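Local atomic coordinates of Non-ribosomal peptide synthetase (Streptomyces halstedii, PDB entry 3WV4), a protein that has the fold of the AMP-binding enzymes of the ANL superfamily and forms part of a non-ribosomal peptide synthetase. Residues L76-H79 and S80-F83; K90-A93 and R94-I98; E149-T152 and A153-R156; Y166-D169 and S170-D174. One frame throughout, in Å; residues are numbered along the deposited sequence.

Contact 1. Residues L76-H79 and S80-F83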
loop_
_atom_site.group_PDB
_atom_site.type_symbol
_atom_site.label_atom_id
_atom_site.label_comp_id
_atom_site.label_asym_id
_atom_site.label_seq_id
_atom_site.Cartn_x
_atom_site.Cartn_y
_atom_site.Cartn_z
ATOM N N LEU A 76 -11.226 -14.618 4.410
ATOM C CA LEU A 76 -11.096 -13.244 3.896
ATOM C C LEU A 76 -12.009 -13.033 2.714
ATOM O O LEU A 76 -12.633 -11.990 2.563
ATOM C CB LEU A 76 -9.636 -12.948 3.516
ATOM C CG LEU A 76 -9.430 -11.628 2.805
ATOM C CD1 LEU A 76 -9.942 -10.478 3.641
ATOM C CD2 LEU A 76 -7.933 -11.460 2.503
ATOM N N LEU A 77 -12.062 -14.020 1.838
ATOM C CA LEU A 77 -12.900 -13.909 0.642
ATOM C C LEU A 77 -14.366 -13.886 1.034
ATOM O O LEU A 77 -15.100 -13.071 0.542
ATOM C CB LEU A 77 -12.619 -15.077 -0.335
ATOM C CG LEU A 77 -13.517 -15.193 -1.531
ATOM C CD1 LEU A 77 -13.266 -14.073 -2.522
ATOM C CD2 LEU A 77 -13.295 -16.550 -2.208
ATOM N N ASN A 78 -14.768 -14.762 1.954
ATOM C CA ASN A 78 -16.149 -14.782 2.427
ATOM C C ASN A 78 -16.593 -13.401 2.929
ATOM O O ASN A 78 -17.596 -12.864 2.472
ATOM C CB ASN A 78 -16.326 -15.814 3.557
ATOM C CG ASN A 78 -16.250 -17.256 3.063
ATOM O OD1 ASN A 78 -16.357 -17.515 1.879
ATOM N ND2 ASN A 78 -16.012 -18.198 3.993
ATOM N N HIS A 79 -15.808 -12.835 3.848
ATOM C CA HIS A 79 -16.120 -11.540 4.431
ATOM C C HIS A 79 -16.066 -10.433 3.402
ATOM O O HIS A 79 -16.917 -9.527 3.434
ATOM C CB HIS A 79 -15.180 -11.245 5.564
ATOM C CG HIS A 79 -15.408 -12.092 6.771
ATOM N ND1 HIS A 79 -16.239 -11.694 7.798
ATOM C CD2 HIS A 79 -14.933 -13.312 7.129
ATOM C CE1 HIS A 79 -16.250 -12.620 8.747
ATOM N NE2 HIS A 79 -15.486 -13.619 8.358
ATOM N N SER A 80 -15.158 -10.525 2.435
ATOM C CA SER A 80 -15.083 -9.540 1.348
ATOM C C SER A 80 -16.353 -9.566 0.491
ATOM O O SER A 80 -16.987 -8.545 0.239
ATOM C CB SER A 80 -13.813 -9.772 0.501
ATOM O OG SER A 80 -12.628 -9.466 1.222
ATOM N N GLN A 81 -16.774 -10.758 0.097
ATOM C CA GLN A 81 -18.075 -10.932 -0.604
ATOM C C GLN A 81 -19.239 -10.376 0.199
ATOM O O GLN A 81 -20.101 -9.649 -0.330
ATOM C CB GLN A 81 -18.307 -12.424 -0.867
ATOM C CG GLN A 81 -17.291 -12.947 -1.859
ATOM C CD GLN A 81 -17.404 -14.447 -2.095
ATOM O OE1 GLN A 81 -18.047 -15.158 -1.342
ATOM N NE2 GLN A 81 -16.791 -14.914 -3.154
ATOM N N ALA A 82 -19.273 -10.708 1.495
ATOM C CA ALA A 82 -20.343 -10.214 2.356
ATOM C C ALA A 82 -20.342 -8.699 2.384
ATOM O O ALA A 82 -21.395 -8.033 2.300
ATOM C CB ALA A 82 -20.201 -10.800 3.754
ATOM N N PHE A 83 -19.150 -8.118 2.463
ATOM C CA PHE A 83 -19.079 -6.663 2.470
ATOM C C PHE A 83 -19.543 -6.083 1.128
ATOM O O PHE A 83 -20.214 -5.050 1.100
ATOM C CB PHE A 83 -17.697 -6.133 2.876
ATOM C CG PHE A 83 -17.676 -4.651 2.968
ATOM C CD1 PHE A 83 -18.325 -4.017 4.028
ATOM C CD2 PHE A 83 -17.213 -3.906 1.922
ATOM C CE1 PHE A 83 -18.397 -2.640 4.078
ATOM C CE2 PHE A 83 -17.250 -2.531 1.975
ATOM C CZ PHE A 83 -17.843 -1.880 3.062
#
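S80 and L76 meet one helical turn apart on the buried side of helix 73-89, where S80 grips the carbonyl of L76 twice. S80 OG lies 2.9 Å from L76 O and S80 N also 2.9 Å from L76 O, the two donors arriving from opposite faces of the carbonyl plane. The hydroxyl can do this because OG stands beside its own backbone N (chi1 -69°) and folds back along the helix. A serine suits this buried place: its polar end is satisfied by the previous turn, and L76 CD1 can rest against it, 3.8 Å from S80 OG. A82 is buried too, its methyl against V175 and R179 of helix 168-180, so a short side chain fits between the helices.

The partly exposed side is looser. Here Q81 and L77 cross obliquely, and NE2 of Q81 approaches both CG and CD1 of L77 at 3.7 Å, a van der Waals approach. The methylenes of the glutamine pass the L77 carbonyl, and its extended chain sets the amide over the leucine's branch at the partly exposed surface.

Around the helix, L76, L77 and S80 lean on L51 of helix 47-57, S80 touches Y113 and F83 touches V111 of helix 106-116, H79 stacks on W71, and F83 also packs on V175 of helix 168-180.

Contact 2. Residues K90-A93 and R94-I98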
loop_
_atom_site.group_PDB
_atom_site.type_symbol
_atom_site.label_atom_id
_atom_site.label_comp_id
_atom_site.label_asym_id
_atom_site.label_seq_id
_atom_site.Cartn_x
_atom_site.Cartn_y
_atom_site.Cartn_z
ATOM N N LYS A 90 -26.785 -1.046 0.175
ATOM C CA LYS A 90 -26.845 0.410 0.393
ATOM C C LYS A 90 -26.918 1.186 -0.919
ATOM O O LYS A 90 -26.931 2.401 -0.915
ATOM C CB LYS A 90 -25.596 0.852 1.148
ATOM C CG LYS A 90 -25.516 0.332 2.571
ATOM C CD LYS A 90 -26.419 1.165 3.457
ATOM C CE LYS A 90 -26.324 0.745 4.904
ATOM N NZ LYS A 90 -27.270 -0.360 5.143
ATOM N N GLY A 91 -26.893 0.488 -2.042
ATOM C CA GLY A 91 -26.996 1.149 -3.316
ATOM C C GLY A 91 -25.745 1.917 -3.720
ATOM O O GLY A 91 -25.844 2.941 -4.410
ATOM N N VAL A 92 -24.568 1.443 -3.299
ATOM C CA VAL A 92 -23.323 2.131 -3.623
ATOM C C VAL A 92 -22.889 1.498 -4.906
ATOM O O VAL A 92 -22.765 0.325 -4.970
ATOM C CB VAL A 92 -22.232 1.947 -2.543
ATOM C CG1 VAL A 92 -20.951 2.584 -2.997
ATOM C CG2 VAL A 92 -22.653 2.557 -1.234
ATOM N N ALA A 93 -22.651 2.297 -5.920
ATOM C CA ALA A 93 -22.530 1.768 -7.258
ATOM C C ALA A 93 -21.123 1.954 -7.796
ATOM O O ALA A 93 -20.301 2.703 -7.237
ATOM C CB ALA A 93 -23.563 2.432 -8.178
ATOM N N ARG A 94 -20.876 1.277 -8.908
ATOM C CA ARG A 94 -19.607 1.346 -9.595
ATOM C C ARG A 94 -19.144 2.766 -9.735
ATOM O O ARG A 94 -19.897 3.621 -10.151
ATOM C CB ARG A 94 -19.757 0.733 -10.975
ATOM C CG ARG A 94 -18.449 0.534 -11.713
ATOM C CD ARG A 94 -18.732 -0.150 -13.022
ATOM N NE ARG A 94 -17.552 -0.111 -13.877
ATOM C CZ ARG A 94 -17.550 -0.328 -15.185
ATOM N NH1 ARG A 94 -18.677 -0.590 -15.822
ATOM N NH2 ARG A 94 -16.413 -0.263 -15.871
ATOM N N GLY A 95 -17.908 3.033 -9.355
ATOM C CA GLY A 95 -17.319 4.358 -9.574
ATOM C C GLY A 95 -17.483 5.300 -8.411
ATOM O O GLY A 95 -16.791 6.302 -8.323
ATOM N N GLU A 96 -18.388 4.969 -7.495
ATOM C CA GLU A 96 -18.663 5.844 -6.346
ATOM C C GLU A 96 -17.631 5.565 -5.283
ATOM O O GLU A 96 -17.060 4.463 -5.244
ATOM C CB GLU A 96 -20.091 5.631 -5.825
ATOM C CG GLU A 96 -21.156 5.978 -6.882
ATOM C CD GLU A 96 -22.568 6.084 -6.310
ATOM O OE1 GLU A 96 -23.023 5.134 -5.618
ATOM O OE2 GLU A 96 -23.217 7.133 -6.543
ATOM N N ARG A 97 -17.392 6.557 -4.424
ATOM C CA ARG A 97 -16.377 6.457 -3.400
ATOM C C ARG A 97 -16.977 6.103 -2.045
ATOM O O ARG A 97 -18.123 6.476 -1.735
ATOM C CB ARG A 97 -15.586 7.773 -3.245
ATOM C CG ARG A 97 -14.528 8.102 -4.305
ATOM C CD ARG A 97 -15.123 8.458 -5.652
ATOM N NE ARG A 97 -16.061 9.587 -5.547
ATOM C CZ ARG A 97 -17.048 9.825 -6.394
ATOM N NH1 ARG A 97 -17.217 9.048 -7.436
ATOM N NH2 ARG A 97 -17.847 10.874 -6.211
ATOM N N ILE A 98 -16.169 5.415 -1.229
ATOM C CA ILE A 98 -16.421 5.298 0.194
ATOM C C ILE A 98 -15.164 5.709 0.936
ATOM O O ILE A 98 -14.063 5.332 0.559
ATOM C CB ILE A 98 -16.866 3.898 0.618
ATOM C CG1 ILE A 98 -15.768 2.849 0.429
ATOM C CG2 ILE A 98 -18.096 3.498 -0.177
ATOM C CD1 ILE A 98 -16.188 1.474 0.927
#
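E96 turns its side chain back over the bend to meet A93, while V92 and I98 bring their branched side chains together at about a right angle. With CG of E96 beside the backbone N (chi1 -62°) and the chain extended beyond it, the carboxylate reaches the amide of A93: A93 N to E96 OE1 is 2.9 Å, with an N-H...O angle of 160°. OE1 is met on its anti side, 27° out of the carboxylate plane. A second bond runs the other way, E96 N to A93 O at 3.0 Å, and closes a type II beta turn from A93 to E96. Glutamate suits the place because its side chain is long enough to reach A93 N, and OE1 also forms a salt bridge with R144. G95 fits because its positive phi at the third turn position would jam a CB against the preceding carbonyl O. G91, also with positive phi, ends helix 73-89 in a Schellman motif.

The apolar pair is simpler: CG1 of V92, anti to the backbone N, touches CG2 of I98 at 4.1 Å. Both residues are buried, whereas A93 and R94 are exposed, and R94 finds its partner in D194.

The loop delivers the chain from helix 73-89 into strand 97-101, whose I98 pairs with strand 121-124. V92 and I98 both rest on L145 of strand 145-148, just after R144.

Contact 3. Residues E149-T152 and A153-R156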
loop_
_atom_site.group_PDB
_atom_site.type_symbol
_atom_site.label_atom_id
_atom_site.label_comp_id
_atom_site.label_asym_id
_atom_site.label_seq_id
_atom_site.Cartn_x
_atom_site.Cartn_y
_atom_site.Cartn_z
ATOM N N GLU A 149 -14.362 3.947 12.928
ATOM C CA GLU A 149 -13.826 2.941 13.788
ATOM C C GLU A 149 -14.763 2.525 14.953
ATOM O O GLU A 149 -14.674 1.426 15.445
ATOM C CB GLU A 149 -12.502 3.481 14.361
ATOM C CG GLU A 149 -11.827 2.577 15.382
ATOM C CD GLU A 149 -10.510 3.130 15.848
ATOM O OE1 GLU A 149 -9.696 2.327 16.335
ATOM O OE2 GLU A 149 -10.285 4.343 15.693
ATOM N N ASP A 150 -15.561 3.454 15.451
ATOM C CA ASP A 150 -16.411 3.223 16.618
ATOM C C ASP A 150 -17.397 4.350 16.661
ATOM O O ASP A 150 -17.375 5.222 15.802
ATOM C CB ASP A 150 -15.623 3.101 17.922
ATOM C CG ASP A 150 -14.854 4.372 18.287
ATOM O OD1 ASP A 150 -15.241 5.480 17.927
ATOM O OD2 ASP A 150 -13.833 4.277 18.977
ATOM N N GLU A 151 -18.274 4.354 17.650
ATOM C CA GLU A 151 -19.333 5.369 17.686
ATOM C C GLU A 151 -18.819 6.758 18.015
ATOM O O GLU A 151 -19.318 7.750 17.494
ATOM C CB GLU A 151 -20.468 4.967 18.655
ATOM C CG GLU A 151 -21.410 3.939 18.053
ATOM C CD GLU A 151 -22.087 4.419 16.769
ATOM O OE1 GLU A 151 -22.374 5.647 16.630
ATOM O OE2 GLU A 151 -22.360 3.565 15.908
ATOM N N THR A 152 -17.823 6.840 18.874
ATOM C CA THR A 152 -17.253 8.142 19.209
ATOM C C THR A 152 -16.673 8.741 17.916
ATOM O O THR A 152 -16.970 9.878 17.554
ATOM C CB THR A 152 -16.249 8.089 20.398
ATOM O OG1 THR A 152 -15.558 6.838 20.414
ATOM C CG2 THR A 152 -16.987 8.237 21.727
ATOM N N ALA A 153 -15.874 7.946 17.205
ATOM C CA ALA A 153 -15.266 8.396 15.940
ATOM C C ALA A 153 -16.313 8.724 14.902
ATOM O O ALA A 153 -16.147 9.646 14.132
ATOM C CB ALA A 153 -14.272 7.359 15.408
ATOM N N ALA A 154 -17.398 7.958 14.876
ATOM C CA ALA A 154 -18.459 8.229 13.925
ATOM C C ALA A 154 -19.166 9.527 14.299
ATOM O O ALA A 154 -19.645 10.226 13.414
ATOM C CB ALA A 154 -19.455 7.072 13.842
ATOM N N ASP A 155 -19.286 9.832 15.585
ATOM C CA ASP A 155 -19.885 11.140 15.978
ATOM C C ASP A 155 -18.984 12.293 15.553
ATOM O O ASP A 155 -19.465 13.279 15.006
ATOM C CB ASP A 155 -20.192 11.227 17.471
ATOM C CG ASP A 155 -21.365 10.334 17.865
ATOM O OD1 ASP A 155 -22.353 10.237 17.083
ATOM O OD2 ASP A 155 -21.290 9.717 18.946
ATOM N N ARG A 156 -17.682 12.165 15.768
ATOM C CA ARG A 156 -16.772 13.190 15.268
ATOM C C ARG A 156 -16.940 13.390 13.752
ATOM O O ARG A 156 -17.004 14.528 13.272
ATOM C CB ARG A 156 -15.336 12.892 15.669
ATOM C CG ARG A 156 -15.091 13.064 17.172
ATOM C CD ARG A 156 -13.600 13.137 17.519
ATOM N NE ARG A 156 -12.776 12.154 16.785
ATOM C CZ ARG A 156 -12.539 10.888 17.160
ATOM N NH1 ARG A 156 -13.040 10.394 18.294
ATOM N NH2 ARG A 156 -11.789 10.098 16.385
#
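D150 and A153 meet through a single capping bond: A153 N gives its hydrogen to D150 OD1 at 2.6 Å, nearly straight at 173° and arriving almost along the C-O axis of the carboxylate. The same oxygen accepts a second donor. T152 OG1 lies 2.9 Å from D150 OD1 and comes from above the carboxylate plane, 55° out of it, so that the two donors hold the aspartate oxygen from different directions. CG of D150 sits between its backbone N and carbonyl carbon (chi1 63°), which turns the carboxylate over the first turn. The methyl of A153 lies alongside, its CB 3.3 Å from D150 OD1, and a short side chain probably suits a place so close to the capping oxygen.

This is an N-cap. Aspartate suits the place because the opening turn of a helix has backbone N-H groups without carbonyl partners, and a negative charge there is probably favoured by the helix dipole. The helix, 151-160, is the crossover of a beta-alpha-beta unit between strands 145-148 and 165-167.

Beyond the cap the helical bonds begin, A154 N to D150 O at 2.9 Å, D155 N to E151 O, and R156 N to T152 O. R156, bent at its third torsion, folds its guanidinium back so that one face lies over A153 CA, 3.6 Å above the plane. A little farther round, D155 has its charge met by R158 in a salt bridge, and A154, buried, turns its methyl against V165 of strand 165-167.

Contact 4. Residues Y166-D169 and S170-D174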
loop_
_atom_site.group_PDB
_atom_site.type_symbol
_atom_site.label_atom_id
_atom_site.label_comp_id
_atom_site.label_asym_id
_atom_site.label_seq_id
_atom_site.Cartn_x
_atom_site.Cartn_y
_atom_site.Cartn_z
ATOM N N TYR A 166 -21.016 5.180 9.258
ATOM C CA TYR A 166 -21.344 3.895 9.877
ATOM C C TYR A 166 -20.216 3.422 10.732
ATOM O O TYR A 166 -19.090 3.436 10.294
ATOM C CB TYR A 166 -21.574 2.873 8.817
ATOM C CG TYR A 166 -22.785 3.137 7.987
ATOM C CD1 TYR A 166 -24.045 2.669 8.378
ATOM C CD2 TYR A 166 -22.677 3.847 6.818
ATOM C CE1 TYR A 166 -25.176 2.932 7.624
ATOM C CE2 TYR A 166 -23.790 4.116 6.019
ATOM C CZ TYR A 166 -25.061 3.648 6.426
ATOM O OH TYR A 166 -26.237 3.882 5.689
ATOM N N SER A 167 -20.513 3.011 11.955
ATOM C CA SER A 167 -19.544 2.347 12.822
ATOM C C SER A 167 -19.170 0.975 12.266
ATOM O O SER A 167 -20.046 0.235 11.859
ATOM C CB SER A 167 -20.185 2.131 14.189
ATOM O OG SER A 167 -19.236 1.694 15.147
ATOM N N ILE A 168 -17.894 0.598 12.297
ATOM C CA ILE A 168 -17.532 -0.713 11.763
ATOM C C ILE A 168 -18.194 -1.881 12.552
ATOM O O ILE A 168 -18.552 -2.872 11.987
ATOM C CB ILE A 168 -16.005 -0.912 11.668
ATOM C CG1 ILE A 168 -15.686 -2.201 10.923
ATOM C CG2 ILE A 168 -15.353 -1.008 13.044
ATOM C CD1 ILE A 168 -16.148 -2.206 9.489
ATOM N N ASP A 169 -18.345 -1.750 13.857
ATOM C CA ASP A 169 -18.999 -2.789 14.668
ATOM C C ASP A 169 -20.442 -2.930 14.303
ATOM O O ASP A 169 -20.916 -4.012 13.996
ATOM C CB ASP A 169 -18.930 -2.382 16.116
ATOM C CG ASP A 169 -17.504 -2.009 16.531
ATOM O OD1 ASP A 169 -16.665 -2.949 16.634
ATOM O OD2 ASP A 169 -17.222 -0.765 16.679
ATOM N N SER A 170 -21.172 -1.833 14.336
ATOM C CA SER A 170 -22.562 -1.939 14.065
ATOM C C SER A 170 -22.726 -2.617 12.701
ATOM O O SER A 170 -23.417 -3.654 12.581
ATOM C CB SER A 170 -23.252 -0.572 14.178
ATOM O OG SER A 170 -23.399 0.049 12.918
ATOM N N LEU A 171 -22.097 -2.064 11.665
ATOM C CA LEU A 171 -22.336 -2.627 10.327
ATOM C C LEU A 171 -21.774 -4.023 10.157
ATOM O O LEU A 171 -22.238 -4.759 9.309
ATOM C CB LEU A 171 -21.834 -1.770 9.184
ATOM C CG LEU A 171 -20.331 -1.843 8.856
ATOM C CD1 LEU A 171 -20.046 -2.917 7.804
ATOM C CD2 LEU A 171 -19.832 -0.496 8.375
ATOM N N TRP A 172 -20.779 -4.403 10.940
ATOM C CA TRP A 172 -20.258 -5.753 10.860
ATOM C C TRP A 172 -21.307 -6.793 11.236
ATOM O O TRP A 172 -21.268 -7.876 10.714
ATOM C CB TRP A 172 -18.955 -5.955 11.665
ATOM C CG TRP A 172 -18.058 -6.977 10.993
ATOM C CD1 TRP A 172 -17.757 -8.233 11.438
ATOM C CD2 TRP A 172 -17.388 -6.821 9.730
ATOM N NE1 TRP A 172 -16.946 -8.862 10.526
ATOM C CE2 TRP A 172 -16.720 -8.023 9.463
ATOM C CE3 TRP A 172 -17.318 -5.786 8.786
ATOM C CZ2 TRP A 172 -15.977 -8.217 8.301
ATOM C CZ3 TRP A 172 -16.560 -5.970 7.633
ATOM C CH2 TRP A 172 -15.914 -7.175 7.395
ATOM N N ALA A 173 -22.254 -6.456 12.123
ATOM C CA ALA A 173 -23.323 -7.417 12.435
ATOM C C ALA A 173 -24.030 -7.863 11.166
ATOM O O ALA A 173 -24.276 -9.056 10.958
ATOM C CB ALA A 173 -24.339 -6.807 13.421
ATOM N N ASP A 174 -24.374 -6.895 10.327
ATOM C CA ASP A 174 -25.012 -7.182 9.047
ATOM C C ASP A 174 -24.126 -7.969 8.130
ATOM O O ASP A 174 -24.605 -8.863 7.452
ATOM C CB ASP A 174 -25.417 -5.869 8.347
ATOM C CG ASP A 174 -26.482 -5.117 9.130
ATOM O OD1 ASP A 174 -27.269 -5.797 9.863
ATOM O OD2 ASP A 174 -26.508 -3.864 9.025
#
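L171 packs against Y166 and I168 where the strand gives way to helix 168-180. Among the apolar contacts, CD2 of L171 lies 3.8 Å from Y166 CB and 4.2 Å from I168 CD1. CG of L171 stands between its backbone N and carbonyl carbon (chi1 80°), a rotation that carries this methyl back to the end of the strand. I168 and W172 lie side by side, with I168 CD1 3.8 Å from W172 CE3. Large apolar residues suit these places because this face of the helix is buried: L171 continues onto W86 of helix 73-89, W172 onto helix 106-116.

Between the two segments the hydrogen bonds are all backbone. L171 N to S167 O (3.1 Å) is nearly straight at 173°, W172 N to I168 O (2.9 Å) is more bent, and A173 N to D169 O is weak; A173 N also bonds S170 O at 3.1 Å (i to i+3).

D169 and S170 make the exposed polar side. Residues 166-171, with S167 at the N-cap position, form the abrupt strand-to-helix junction of an alpha/beta sheet: strand 165-167, outermost in its parallel sheet, hands its chain to the helix without an intervening loop.

Contact 1 is the most buried of the four, a stretch within helix 73-89, while contacts 2, 3 and 4 lie where strands of one parallel sheet join their connecting helices. Contact 1 and contact 4 share an interface, H79 packing on W172 and F83 on L171, and K90 CE of contact 2 packs on the Y166 hydroxyl. Contacts 3 and 4 meet through E149, D150 and E151 beside S167 and I168, about 12 Å between centres. Chemistry follows place: a serine bonded to the previous turn in contact 1, a carboxylate holding a turn in contact 2, a carboxylate capping an exposed helix start in contact 3, and apolar packing with helical backbone bonds in contact 4.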